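Local coordinates for SCO1/SenC family lipoprotein (Bacillus anthracis, PDB 4HDE) that probably works as a membrane-anchored thioredoxin-fold protein in copper delivery or thiol redox chemistry during assembly of cytochrome oxidase, at residues Q45-C48 with P49-A53; N155-Y158 with E159-I162. One frame throughout, in Å; residues are numbered along the deposited sequence.

Interaction 1: Q45-C48 with P49-A53; sequences QTVC and PPMTA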
loop_
_atom_site.group_PDB
_atom_site.type_symbol
_atom_site.label_atom_id
_atom_site.label_comp_id
_atom_site.label_asym_id
_atom_site.label_seq_id
_atom_site.Cartn_x
_atom_site.Cartn_y
_atom_site.Cartn_z
ATOM N N GLN A 45 -11.787 -0.322 12.837
ATOM C CA GLN A 45 -12.029 0.426 14.071
ATOM C C GLN A 45 -10.748 0.630 14.876
ATOM O O GLN A 45 -10.766 1.220 15.964
ATOM C CB GLN A 45 -13.079 -0.286 14.921
ATOM C CG GLN A 45 -14.439 -0.360 14.259
ATOM C CD GLN A 45 -15.440 -1.150 15.076
ATOM O OE1 GLN A 45 -15.068 -1.995 15.894
ATOM N NE2 GLN A 45 -16.722 -0.876 14.862
ATOM N N THR A 46 -9.632 0.149 14.337
ATOM C CA THR A 46 -8.357 0.272 15.039
ATOM C C THR A 46 -7.247 0.950 14.222
ATOM O O THR A 46 -7.132 2.173 14.218
ATOM C CB THR A 46 -7.883 -1.091 15.648
ATOM O OG1 THR A 46 -7.623 -2.037 14.602
ATOM C CG2 THR A 46 -8.935 -1.665 16.603
ATOM N N VAL A 47 -6.435 0.166 13.528
ATOM C CA VAL A 47 -5.155 0.683 13.066
ATOM C C VAL A 47 -5.121 1.298 11.672
ATOM O O VAL A 47 -4.149 1.953 11.329
ATOM C CB VAL A 47 -4.035 -0.378 13.150
ATOM C CG1 VAL A 47 -3.848 -0.843 14.586
ATOM C CG2 VAL A 47 -4.339 -1.548 12.229
ATOM N N CYS A 48 -6.156 1.103 10.858
ATOM C CA CYS A 48 -6.058 1.586 9.478
ATOM C C CYS A 48 -6.037 3.113 9.345
ATOM O O CYS A 48 -5.274 3.646 8.533
ATOM C CB CYS A 48 -7.106 0.940 8.569
ATOM S SG CYS A 48 -6.831 -0.847 8.303
ATOM N N PRO A 49 -6.873 3.826 10.124
ATOM C CA PRO A 49 -6.733 5.290 10.009
ATOM C C PRO A 49 -5.338 5.823 10.418
ATOM O O PRO A 49 -4.769 6.614 9.657
ATOM C CB PRO A 49 -7.875 5.822 10.897
ATOM C CG PRO A 49 -8.901 4.711 10.865
ATOM C CD PRO A 49 -8.081 3.442 10.879
ATOM N N PRO A 50 -4.775 5.380 11.558
ATOM C CA PRO A 50 -3.408 5.862 11.827
ATOM C C PRO A 50 -2.380 5.386 10.797
ATOM O O PRO A 50 -1.479 6.150 10.475
ATOM C CB PRO A 50 -3.085 5.319 13.219
ATOM C CG PRO A 50 -4.176 4.363 13.562
ATOM C CD PRO A 50 -5.372 4.687 12.714
HETATM N N MSE A 51 -2.510 4.171 10.273
HETATM C CA MSE A 51 -1.630 3.721 9.192
HETATM C C MSE A 51 -1.699 4.673 8.012
HETATM O O MSE A 51 -0.678 5.005 7.393
HETATM C CB MSE A 51 -2.028 2.323 8.700
HETATM C CG MSE A 51 -1.645 1.178 9.604
HETATM SE SE MSE A 51 -2.272 -0.545 8.935
HETATM C CE MSE A 51 -1.227 -0.589 7.309
ATOM N N THR A 52 -2.917 5.063 7.654
ATOM C CA THR A 52 -3.108 5.914 6.502
ATOM C C THR A 52 -2.552 7.309 6.774
ATOM O O THR A 52 -1.939 7.914 5.890
ATOM C CB THR A 52 -4.581 5.951 6.087
ATOM O OG1 THR A 52 -5.025 4.605 5.827
ATOM C CG2 THR A 52 -4.751 6.771 4.828
ATOM N N ALA A 53 -2.722 7.815 7.993
ATOM C CA ALA A 53 -2.094 9.085 8.350
ATOM C C ALA A 53 -0.569 8.981 8.263
ATOM O O ALA A 53 0.114 9.938 7.859
ATOM C CB ALA A 53 -2.519 9.515 9.733
#
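Thr52 grips the carbonyl oxygen of Cys48 twice, through its backbone and through its side chain. Thr52 N donates to Cys48 O over 2.9 Å in the ordinary helical manner, while Thr52 OG1 donates to the same Cys48 O, also over 2.9 Å, from the opposite face of the carbonyl plane. This hydroxyl stands well above the plane rather than on a lone pair. The first torsion of Thr52 sets OG1 anti to the carbonyl carbon (chi1 -57°), where it faces the carbonyl of the preceding turn. The second bond satisfies a hydroxyl that is buried, with Phe89, Ile90 and Phe93 packed around the threonine. One residue earlier, Met51 N binds Val47 O at 3.0 Å. These bonds form the first turn of helix 48-64 at the end of the CxxxCP motif, in a thioredoxin-like fold where Cys48 is the second cysteine of the pair that, in SCO relatives, binds copper or takes part in redox exchange. The CA-CB bond of Cys48 points away from residues 49-53, although CB still touches Pro49 CD; the side chain packs on Met40 and His133. Two prolines follow, and the ring of Pro50 presses its CG against Val47 O at 3.3 Å while its CD lies 3.4 Å from Thr46 O, so both loop carbonyls are lined by ring carbons. The selenomethionine Met51 first passes Val47 O, with CG only 3.1 Å from that oxygen. A chi1 of -75° and an extended chi2 then carry SE to 4.0 Å from Val47 CG2, the two side chains crossing at a slant, and the bend at chi3 turns only CE.

Interaction 2: N155-Y158 with E159-I162; sequences NTPY and EDII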
loop_
_atom_site.group_PDB
_atom_site.type_symbol
_atom_site.label_atom_id
_atom_site.label_comp_id
_atom_site.label_asym_id
_atom_site.label_seq_id
_atom_site.Cartn_x
_atom_site.Cartn_y
_atom_site.Cartn_z
ATOM N N ASN A 155 6.109 3.275 15.462
ATOM C CA ASN A 155 7.397 3.901 15.195
ATOM C C ASN A 155 7.825 3.774 13.734
ATOM O O ASN A 155 8.936 3.345 13.441
ATOM C CB ASN A 155 8.467 3.302 16.108
ATOM C CG ASN A 155 9.761 4.085 16.078
ATOM O OD1 ASN A 155 9.776 5.273 15.746
ATOM N ND2 ASN A 155 10.855 3.425 16.430
ATOM N N THR A 156 6.929 4.123 12.823
ATOM C CA THR A 156 7.262 4.101 11.404
ATOM C C THR A 156 8.586 4.848 11.174
ATOM O O THR A 156 8.724 6.008 11.569
ATOM C CB THR A 156 6.137 4.732 10.577
ATOM O OG1 THR A 156 4.933 3.976 10.765
ATOM C CG2 THR A 156 6.497 4.750 9.104
ATOM N N PRO A 157 9.576 4.182 10.559
ATOM C CA PRO A 157 10.910 4.785 10.461
ATOM C C PRO A 157 11.035 5.657 9.212
ATOM O O PRO A 157 11.682 5.263 8.228
ATOM C CB PRO A 157 11.822 3.565 10.360
ATOM C CG PRO A 157 10.994 2.556 9.638
ATOM C CD PRO A 157 9.574 2.775 10.124
ATOM N N TYR A 158 10.453 6.848 9.269
ATOM C CA TYR A 158 10.346 7.691 8.079
ATOM C C TYR A 158 11.698 7.963 7.438
ATOM O O TYR A 158 11.827 7.916 6.217
ATOM C CB TYR A 158 9.661 9.013 8.398
ATOM C CG TYR A 158 8.241 8.833 8.884
ATOM C CD1 TYR A 158 7.212 8.546 7.991
ATOM C CD2 TYR A 158 7.928 8.952 10.232
ATOM C CE1 TYR A 158 5.919 8.383 8.426
ATOM C CE2 TYR A 158 6.628 8.777 10.677
ATOM C CZ TYR A 158 5.632 8.498 9.761
ATOM O OH TYR A 158 4.338 8.329 10.188
ATOM N N GLU A 159 12.700 8.247 8.260
ATOM C CA GLU A 159 14.028 8.557 7.747
ATOM C C GLU A 159 14.672 7.364 7.036
ATOM O O GLU A 159 15.312 7.539 6.000
ATOM C CB GLU A 159 14.924 9.083 8.871
ATOM C CG GLU A 159 14.468 10.411 9.450
ATOM C CD GLU A 159 13.333 10.281 10.463
ATOM O OE1 GLU A 159 13.024 9.148 10.897
ATOM O OE2 GLU A 159 12.754 11.324 10.831
ATOM N N ASP A 160 14.505 6.161 7.586
ATOM C CA ASP A 160 14.971 4.929 6.937
ATOM C C ASP A 160 14.328 4.753 5.566
ATOM O O ASP A 160 14.995 4.419 4.584
ATOM C CB ASP A 160 14.613 3.698 7.786
ATOM C CG ASP A 160 15.572 3.453 8.945
ATOM O OD1 ASP A 160 16.453 4.292 9.202
ATOM O OD2 ASP A 160 15.425 2.404 9.617
ATOM N N ILE A 161 13.014 4.937 5.509
ATOM C CA ILE A 161 12.288 4.779 4.253
ATOM C C ILE A 161 12.757 5.786 3.210
ATOM O O ILE A 161 13.024 5.414 2.065
ATOM C CB ILE A 161 10.768 4.888 4.459
ATOM C CG1 ILE A 161 10.304 3.843 5.486
ATOM C CG2 ILE A 161 10.052 4.693 3.120
ATOM C CD1 ILE A 161 8.847 3.962 5.890
ATOM N N ILE A 162 12.883 7.045 3.609
ATOM C CA ILE A 162 13.378 8.087 2.721
ATOM C C ILE A 162 14.780 7.741 2.197
ATOM O O ILE A 162 15.066 7.899 1.005
ATOM C CB ILE A 162 13.382 9.454 3.437
ATOM C CG1 ILE A 162 11.950 9.944 3.667
ATOM C CG2 ILE A 162 14.178 10.478 2.645
ATOM C CD1 ILE A 162 11.201 10.271 2.389
#
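The Tyr158 ring carries Thr156 CG2 over one face, 3.7 Å above the plane and offset toward the rim, and the same methyl reaches across to Ile161 CD1 at 4.1 Å. The turn opens helix 158-169, the last helix of the thioredoxin-like fold, with Pro157 as N-cap and centre of an inverse gamma turn, in which Tyr158 N makes a weak bond to Thr156 O. Lys57 makes a cation-pi contact with the tyrosine ring, and Asn54 and Met61, from the same helix 48-64, also touch it. The other flat groups are carboxylates: Asp160 sets OD2 3.9 Å from Pro157 CB, and Glu159 folds back over the start of the helix. That fold comes from a bend at the second torsion (chi2 80°), which brings Glu159 OE1 within 3.8 Å of Tyr158 N. Two acidic groups in the first turn would probably be favoured by the helix dipole. Thr156 OG1 looks elsewhere, bound to Ser151 O on the end of strand 146-151. Regular helical bonding begins at once: Ile161 N donates to Pro157 O at 3.0 Å, and Ile162 N to Tyr158 O at 2.9 Å. Ile161 touches both Leu58 of helix 48-64 and Tyr150 of strand 146-151, while Ile162 turns to Glu65 and Leu67. In both isoleucines CG1 is anti to the carbonyl carbon (chi1 -57° and -70°), which lays it close to a carbonyl of the preceding turn: Ile161 CG1 is 3.4 Å from Pro157 O, and Ile162 CG1 is 3.3 Å from Tyr158 O.

Both interactions are N-terminal helix turns, and each is partly buried, but they open different helices: interaction 1 starts helix 48-64 and interaction 2 starts helix 158-169. Their centres are about 17 Å apart and their nearest atoms about 5 Å, without touching. The two helices meet elsewhere, since side chains of interaction 2 rest on Asn54, Lys57, Leu58 and Met61 further along helix 48-64. Interaction 1, at the cysteine motif, adds a side-chain hydrogen bond to the backbone ones; in interaction 2 the hydrogen bonds across the segments are all backbone, with acidic side chains on its more exposed side, buried isoleucines, and a partly exposed tyrosine lying against helix 48-64.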